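Local coordinates for protein L-Ala-D/L-Glu epimerase, a muconate lactonizing enzyme (Klebsiella pneumoniae subsp. pneumoniae MGH 78578, PDB 3FCP) that belongs to the muconate lactonizing enzyme family of the enolase superfamily and binds a magnesium ion in its barrel domain, at residues Ala166-Ile171 against Leu223-Val228; His231-Leu236 against Asp250-Thr255. All blocks are in the same frame, centred on the assembly; numbering follows the deposited sequence.

How the contacts relate
Both contacts lie in the C-terminal, TIM-barrel-like domain and follow one another along the chain without nesting or crossing. Contact 1 comes first: a side chain of strand 166-170 reaches one of strand 223-225 past strand 195-199, after the chain has run through helix 176-189, that middle strand and helix 206-218, so a side-chain bridge closes a loop of 51 residues. The chain then turns from 223-228 into helix 233-242, where contact 2 opens; it closes after strand 246-249, a loop of just 13 residues. The two meet at Q226, whose OE1 lies 2.9 Å from N of D250, a probable hydrogen bond joining the ends of neighbouring barrel strands beside the magnesium ion.

Contact 1: Ala166-Ile171 against Leu223-Val228; sequences AFKLKI and LIEQPV
K168 and E225 reach for each other over the strand that separates them, and this one pair carries the whole contact. The nearest CA atoms of the two segments, those of K168 and L223, are 8.9 Å apart, and long side chains cover the separation. Both do so at full stretch: in K168, CG stands anti to the backbone N (chi1 166°) and the methylenes beyond it run straight, while the E225 chain is likewise extended. The two side chains meet at a slant, and NZ of K168 lies 3.1 Å from OE1 of E225 in a salt bridge. The ammonium takes the syn side of that oxygen, 21° out of the carboxylate plane, and is farther from the other branch, with NZ of K168 3.7 Å from OE2 of E225. CE of K168 also packs 3.4 Å from OE1 of E225. The lysine is shared, since NZ makes further salt bridges to E327 and to D199 on the strand between, and is thus gripped by three carboxylates. With the nearest atom of the E225 side chain about 4 Å from the magnesium ion, this is the polar interior beside the metal site of an enolase-superfamily barrel.

Contact 2: His231-Leu236 against Asp250-Thr255; sequences HDNAAL and DEAVAT. With MG (magnesium ion), chain I.
N233 and L236, one helical turn apart, both touch the methyl group of A252. Ahead of them, the ring of H231 stacks on Y257 of a second subunit. D232 is the N-cap of helix 233-242: its OD1 accepts from N of A235 at 3.0 Å, the N-H arriving from above the carboxylate plane. The CB of N233 leaves the helix toward the 250-255 loop, and the amide divides the work. ND2 packs 3.3 Å from CB of A252, while OD1 accepts a hydrogen bond from a water 3.0 Å away, which also donates to O of A252 at 2.7 Å. Further on, a chi1 of -174° swings CG of L236 away from its own N and carries CD2 to within 3.7 Å of CB of A252; P227, I247 and A249 also pack on this leucine. A252 itself sits in the type I turn D250-V253. The same turn presents D250 and E251 to the magnesium ion, with OD2 of D250 at 2.3 Å and OE2 of E251 at 2.2 Å, and N201 and three waters complete the ligands. Chemically, the interface is van der Waals contact of an amide nitrogen and a leucine methyl with CB of A252, plus one bridging water, and the turn's carboxylates face the metal instead of the helix.

Contact 1: Ala166-Ile171 against Leu223-Val228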
ATOM      1  N   ALA A 166      27.521  13.885 -26.258  1.00 41.65           N
ATOM      2  CA  ALA A 166      26.187  13.725 -25.693  1.00 37.57           C
ATOM      3  C   ALA A 166      25.288  14.775 -26.329  1.00 35.63           C
ATOM      4  O   ALA A 166      25.689  15.926 -26.497  1.00 34.61           O
ATOM      5  CB  ALA A 166      26.217  13.905 -24.181  1.00 38.50           C
ATOM      6  N   PHE A 167      24.076  14.375 -26.692  1.00 32.38           N
ATOM      7  CA  PHE A 167      23.132  15.290 -27.310  1.00 31.03           C
ATOM      8  C   PHE A 167      21.762  15.190 -26.653  1.00 29.30           C
ATOM      9  O   PHE A 167      21.321  14.106 -26.275  1.00 28.57           O
ATOM     10  CB  PHE A 167      23.006  14.978 -28.803  1.00 31.04           C
ATOM     11  CG  PHE A 167      24.305  15.073 -29.552  1.00 34.26           C
ATOM     12  CD1 PHE A 167      24.814  16.310 -29.936  1.00 36.10           C
ATOM     13  CD2 PHE A 167      25.035  13.929 -29.848  1.00 35.80           C
ATOM     14  CE1 PHE A 167      26.039  16.407 -30.608  1.00 36.16           C
ATOM     15  CE2 PHE A 167      26.261  14.016 -30.518  1.00 37.86           C
ATOM     16  CZ  PHE A 167      26.760  15.258 -30.896  1.00 35.88           C
ATOM     17  N   LYS A 168      21.101  16.333 -26.515  1.00 27.56           N
ATOM     18  CA  LYS A 168      19.764  16.391 -25.939  1.00 28.00           C
ATOM     19  C   LYS A 168      18.825  16.851 -27.046  1.00 27.88           C
ATOM     20  O   LYS A 168      18.973  17.950 -27.578  1.00 29.76           O
ATOM     21  CB  LYS A 168      19.733  17.373 -24.762  1.00 28.25           C
ATOM     22  CG  LYS A 168      18.336  17.761 -24.296  1.00 29.64           C
ATOM     23  CD  LYS A 168      18.382  18.665 -23.066  1.00 28.51           C
ATOM     24  CE  LYS A 168      17.045  19.360 -22.842  1.00 28.19           C
ATOM     25  NZ  LYS A 168      16.963  20.061 -21.523  1.00 28.15           N
ATOM     26  N   LEU A 169      17.869  16.004 -27.409  1.00 28.61           N
ATOM     27  CA  LEU A 169      16.929  16.347 -28.469  1.00 29.82           C
ATOM     28  C   LEU A 169      15.611  16.819 -27.883  1.00 30.24           C
ATOM     29  O   LEU A 169      15.053  16.182 -26.984  1.00 30.65           O
ATOM     30  CB  LEU A 169      16.666  15.141 -29.374  1.00 30.07           C
ATOM     31  CG  LEU A 169      17.796  14.139 -29.618  1.00 32.30           C
ATOM     32  CD1 LEU A 169      17.324  13.112 -30.645  1.00 32.06           C
ATOM     33  CD2 LEU A 169      19.046  14.846 -30.087  1.00 33.22           C
ATOM     34  N   LYS A 170      15.110  17.939 -28.383  1.00 29.99           N
ATOM     35  CA  LYS A 170      13.844  18.445 -27.889  1.00 31.40           C
ATOM     36  C   LYS A 170      12.737  17.980 -28.818  1.00 31.23           C
ATOM     37  O   LYS A 170      12.841  18.097 -30.042  1.00 29.93           O
ATOM     38  CB  LYS A 170      13.872  19.972 -27.782  1.00 34.93           C
ATOM     39  CG  LYS A 170      14.923  20.466 -26.786  1.00 40.27           C
ATOM     40  CD  LYS A 170      14.477  21.705 -26.013  1.00 43.58           C
ATOM     41  CE  LYS A 170      13.307  21.402 -25.081  1.00 45.06           C
ATOM     42  NZ  LYS A 170      12.942  22.593 -24.241  1.00 43.22           N
ATOM     43  N   ILE A 171      11.690  17.423 -28.225  1.00 30.25           N
ATOM     44  CA  ILE A 171      10.557  16.924 -28.986  1.00 30.16           C
ATOM     45  C   ILE A 171       9.293  17.239 -28.213  1.00 30.61           C
ATOM     46  O   ILE A 171       9.353  17.862 -27.155  1.00 30.11           O
ATOM     47  CB  ILE A 171      10.655  15.401 -29.192  1.00 28.53           C
ATOM     48  CG1 ILE A 171      10.772  14.702 -27.834  1.00 28.03           C
ATOM     49  CG2 ILE A 171      11.868  15.071 -30.057  1.00 29.14           C
ATOM     50  CD1 ILE A 171      10.799  13.189 -27.909  1.00 28.56           C
ATOM     51  N   LEU A 223      18.215   8.608 -21.930  1.00 23.78           N
ATOM     52  CA  LEU A 223      17.487   9.362 -20.922  1.00 22.23           C
ATOM     53  C   LEU A 223      16.310  10.108 -21.537  1.00 21.86           C
ATOM     54  O   LEU A 223      16.435  10.709 -22.602  1.00 22.45           O
ATOM     55  CB  LEU A 223      18.448  10.360 -20.267  1.00 21.96           C
ATOM     56  CG  LEU A 223      18.012  11.163 -19.037  1.00 21.77           C
ATOM     57  CD1 LEU A 223      17.892  10.231 -17.830  1.00 21.35           C
ATOM     58  CD2 LEU A 223      19.050  12.254 -18.765  1.00 21.10           C
ATOM     59  N   ILE A 224      15.170  10.066 -20.858  1.00 20.98           N
ATOM     60  CA  ILE A 224      13.963  10.752 -21.319  1.00 20.32           C
ATOM     61  C   ILE A 224      13.612  11.788 -20.255  1.00 20.63           C
ATOM     62  O   ILE A 224      13.312  11.426 -19.116  1.00 20.80           O
ATOM     63  CB  ILE A 224      12.773   9.772 -21.453  1.00 19.53           C
ATOM     64  CG1 ILE A 224      13.143   8.616 -22.393  1.00 19.87           C
ATOM     65  CG2 ILE A 224      11.548  10.521 -21.981  1.00 17.47           C
ATOM     66  CD1 ILE A 224      12.085   7.495 -22.442  1.00 18.96           C
ATOM     67  N   GLU A 225      13.652  13.066 -20.625  1.00 21.75           N
ATOM     68  CA  GLU A 225      13.364  14.148 -19.688  1.00 21.54           C
ATOM     69  C   GLU A 225      11.906  14.611 -19.667  1.00 21.80           C
ATOM     70  O   GLU A 225      11.303  14.859 -20.715  1.00 21.62           O
ATOM     71  CB  GLU A 225      14.269  15.346 -19.995  1.00 22.22           C
ATOM     72  CG  GLU A 225      14.247  16.449 -18.938  1.00 22.81           C
ATOM     73  CD  GLU A 225      15.135  17.635 -19.296  1.00 25.11           C
ATOM     74  OE1 GLU A 225      16.020  17.486 -20.174  1.00 23.14           O
ATOM     75  OE2 GLU A 225      14.957  18.714 -18.689  1.00 23.67           O
ATOM     76  N   GLN A 226      11.361  14.718 -18.455  1.00 20.05           N
ATOM     77  CA  GLN A 226       9.993  15.180 -18.198  1.00 20.27           C
ATOM     78  C   GLN A 226       9.012  14.876 -19.326  1.00 21.29           C
ATOM     79  O   GLN A 226       8.452  15.787 -19.943  1.00 21.69           O
ATOM     80  CB  GLN A 226      10.020  16.688 -17.925  1.00 19.98           C
ATOM     81  CG  GLN A 226       8.778  17.251 -17.257  1.00 20.14           C
ATOM     82  CD  GLN A 226       8.576  16.716 -15.848  1.00 23.89           C
ATOM     83  OE1 GLN A 226       9.470  16.796 -15.002  1.00 24.28           O
ATOM     84  NE2 GLN A 226       7.397  16.170 -15.592  1.00 21.63           N
ATOM     85  N   PRO A 227       8.772  13.583 -19.596  1.00 22.05           N
ATOM     86  CA  PRO A 227       7.849  13.180 -20.663  1.00 22.61           C
ATOM     87  C   PRO A 227       6.417  13.656 -20.470  1.00 23.79           C
ATOM     88  O   PRO A 227       5.747  14.023 -21.435  1.00 22.62           O
ATOM     89  CB  PRO A 227       7.972  11.654 -20.665  1.00 22.40           C
ATOM     90  CG  PRO A 227       8.335  11.337 -19.235  1.00 22.18           C
ATOM     91  CD  PRO A 227       9.348  12.405 -18.924  1.00 20.14           C
ATOM     92  N   VAL A 228       5.955  13.661 -19.222  1.00 23.70           N
ATOM     93  CA  VAL A 228       4.593  14.087 -18.920  1.00 24.08           C
ATOM     94  C   VAL A 228       4.540  15.395 -18.132  1.00 24.01           C
ATOM     95  O   VAL A 228       5.571  15.946 -17.742  1.00 24.34           O
ATOM     96  CB  VAL A 228       3.834  12.990 -18.130  1.00 23.82           C
ATOM     97  CG1 VAL A 228       3.677  11.749 -18.988  1.00 23.76           C
ATOM     98  CG2 VAL A 228       4.584  12.655 -16.844  1.00 22.50           C
TER

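Contact 2: His231-Leu236 against Asp250-Thr255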
ATOM      1  N   HIS A 231       1.812  18.190 -13.650  1.00 28.65           N
ATOM      2  CA  HIS A 231       0.484  18.093 -13.040  1.00 29.46           C
ATOM      3  C   HIS A 231       0.200  16.610 -12.800  1.00 28.95           C
ATOM      4  O   HIS A 231      -0.748  16.249 -12.103  1.00 27.88           O
ATOM      5  CB  HIS A 231      -0.592  18.642 -13.987  1.00 30.88           C
ATOM      6  CG  HIS A 231      -0.622  20.134 -14.081  1.00 34.98           C
ATOM      7  ND1 HIS A 231      -1.163  20.799 -15.160  1.00 36.43           N
ATOM      8  CD2 HIS A 231      -0.198  21.092 -13.222  1.00 37.67           C
ATOM      9  CE1 HIS A 231      -1.070  22.102 -14.965  1.00 36.98           C
ATOM     10  NE2 HIS A 231      -0.489  22.307 -13.795  1.00 37.22           N
ATOM     11  N   ASP A 232       1.025  15.753 -13.393  1.00 27.13           N
ATOM     12  CA  ASP A 232       0.841  14.317 -13.255  1.00 26.33           C
ATOM     13  C   ASP A 232       2.111  13.588 -12.810  1.00 26.60           C
ATOM     14  O   ASP A 232       2.669  12.777 -13.555  1.00 23.43           O
ATOM     15  CB  ASP A 232       0.348  13.734 -14.587  1.00 27.01           C
ATOM     16  CG  ASP A 232      -0.351  12.396 -14.423  1.00 28.08           C
ATOM     17  OD1 ASP A 232      -0.319  11.826 -13.304  1.00 29.12           O
ATOM     18  OD2 ASP A 232      -0.933  11.912 -15.424  1.00 27.59           O
ATOM     19  N   ASN A 233       2.575  13.883 -11.597  1.00 26.18           N
ATOM     20  CA  ASN A 233       3.755  13.198 -11.066  1.00 25.72           C
ATOM     21  C   ASN A 233       3.428  11.711 -10.934  1.00 23.42           C
ATOM     22  O   ASN A 233       4.318  10.861 -10.974  1.00 23.86           O
ATOM     23  CB  ASN A 233       4.139  13.754  -9.689  1.00 26.67           C
ATOM     24  CG  ASN A 233       4.850  15.089  -9.769  1.00 28.92           C
ATOM     25  OD1 ASN A 233       5.093  15.729  -8.746  1.00 33.83           O
ATOM     26  ND2 ASN A 233       5.198  15.515 -10.980  1.00 27.18           N
ATOM     27  N   ALA A 234       2.147  11.390 -10.777  1.00 22.29           N
ATOM     28  CA  ALA A 234       1.754   9.992 -10.658  1.00 21.77           C
ATOM     29  C   ALA A 234       2.181   9.244 -11.921  1.00 23.16           C
ATOM     30  O   ALA A 234       2.713   8.135 -11.844  1.00 23.33           O
ATOM     31  CB  ALA A 234       0.243   9.876 -10.454  1.00 24.27           C
ATOM     32  N   ALA A 235       1.960   9.855 -13.084  1.00 22.50           N
ATOM     33  CA  ALA A 235       2.349   9.233 -14.352  1.00 21.98           C
ATOM     34  C   ALA A 235       3.874   9.143 -14.456  1.00 21.33           C
ATOM     35  O   ALA A 235       4.414   8.135 -14.930  1.00 22.65           O
ATOM     36  CB  ALA A 235       1.796  10.037 -15.531  1.00 19.75           C
ATOM     37  N   LEU A 236       4.563  10.197 -14.018  1.00 20.47           N
ATOM     38  CA  LEU A 236       6.023  10.223 -14.071  1.00 20.08           C
ATOM     39  C   LEU A 236       6.587   9.044 -13.271  1.00 19.81           C
ATOM     40  O   LEU A 236       7.485   8.345 -13.729  1.00 20.71           O
ATOM     41  CB  LEU A 236       6.568  11.540 -13.502  1.00 22.02           C
ATOM     42  CG  LEU A 236       8.085  11.715 -13.652  1.00 22.28           C
ATOM     43  CD1 LEU A 236       8.421  11.869 -15.137  1.00 21.24           C
ATOM     44  CD2 LEU A 236       8.561  12.943 -12.887  1.00 23.28           C
ATOM     45  N   ASP A 250      12.283  17.140 -14.423  1.00 17.96           N
ATOM     46  CA  ASP A 250      12.652  18.555 -14.514  1.00 19.60           C
ATOM     47  C   ASP A 250      11.607  19.379 -13.770  1.00 20.42           C
ATOM     48  O   ASP A 250      11.740  19.597 -12.566  1.00 21.35           O
ATOM     49  CB  ASP A 250      12.772  19.030 -15.977  1.00 20.49           C
ATOM     50  CG  ASP A 250      13.251  20.487 -16.089  1.00 23.07           C
ATOM     51  OD1 ASP A 250      13.603  21.091 -15.047  1.00 22.91           O
ATOM     52  OD2 ASP A 250      13.281  21.034 -17.217  1.00 24.20           O
ATOM     53  N   GLU A 251      10.555  19.808 -14.469  1.00 20.59           N
ATOM     54  CA  GLU A 251       9.506  20.611 -13.841  1.00 22.85           C
ATOM     55  C   GLU A 251       8.873  19.956 -12.613  1.00 23.19           C
ATOM     56  O   GLU A 251       8.328  20.652 -11.755  1.00 22.66           O
ATOM     57  CB  GLU A 251       8.397  20.955 -14.849  1.00 24.87           C
ATOM     58  CG  GLU A 251       8.719  22.090 -15.826  1.00 26.82           C
ATOM     59  CD  GLU A 251       9.761  21.711 -16.865  1.00 28.22           C
ATOM     60  OE1 GLU A 251       9.937  20.505 -17.140  1.00 26.73           O
ATOM     61  OE2 GLU A 251      10.394  22.630 -17.420  1.00 31.71           O
ATOM     62  N   ALA A 252       8.939  18.628 -12.527  1.00 22.80           N
ATOM     63  CA  ALA A 252       8.365  17.905 -11.390  1.00 24.59           C
ATOM     64  C   ALA A 252       9.149  18.114 -10.094  1.00 24.08           C
ATOM     65  O   ALA A 252       8.660  17.810  -9.007  1.00 25.63           O
ATOM     66  CB  ALA A 252       8.288  16.410 -11.702  1.00 23.80           C
ATOM     67  N   VAL A 253      10.367  18.628 -10.201  1.00 23.77           N
ATOM     68  CA  VAL A 253      11.177  18.830  -9.007  1.00 24.49           C
ATOM     69  C   VAL A 253      11.944  20.142  -9.059  1.00 23.93           C
ATOM     70  O   VAL A 253      12.760  20.364  -9.954  1.00 24.58           O
ATOM     71  CB  VAL A 253      12.158  17.646  -8.817  1.00 25.74           C
ATOM     72  CG1 VAL A 253      13.056  17.513 -10.044  1.00 29.61           C
ATOM     73  CG2 VAL A 253      12.992  17.845  -7.566  1.00 29.05           C
ATOM     74  N   ALA A 254      11.674  21.016  -8.094  1.00 22.09           N
ATOM     75  CA  ALA A 254      12.349  22.308  -8.031  1.00 21.21           C
ATOM     76  C   ALA A 254      13.180  22.439  -6.756  1.00 21.80           C
ATOM     77  O   ALA A 254      14.375  22.766  -6.802  1.00 20.24           O
ATOM     78  CB  ALA A 254      11.318  23.442  -8.097  1.00 19.78           C
ATOM     79  N   THR A 255      12.533  22.174  -5.622  1.00 20.75           N
ATOM     80  CA  THR A 255      13.163  22.298  -4.313  1.00 21.40           C
ATOM     81  C   THR A 255      13.422  20.951  -3.652  1.00 21.69           C
ATOM     82  O   THR A 255      12.944  19.913  -4.111  1.00 21.82           O
ATOM     83  CB  THR A 255      12.256  23.084  -3.368  1.00 19.73           C
ATOM     84  OG1 THR A 255      11.098  22.291  -3.090  1.00 21.94           O
ATOM     85  CG2 THR A 255      11.807  24.401  -4.014  1.00 21.86           C
TER
HETATM   86 MG    MG I 382      11.741  21.554 -18.862  1.00 17.54          MG
HETATM   87  O   HOH W   1       6.451  18.160  -7.568  1.00 35.48           O
HETATM   88  O   HOH W   2      12.262  19.145 -19.327  1.00 24.43           O
HETATM   89  O   HOH W   3      12.968  21.560 -20.962  1.00 31.54           O
HETATM   90  O   HOH W   4      12.718  23.938 -19.051  1.00 34.60           O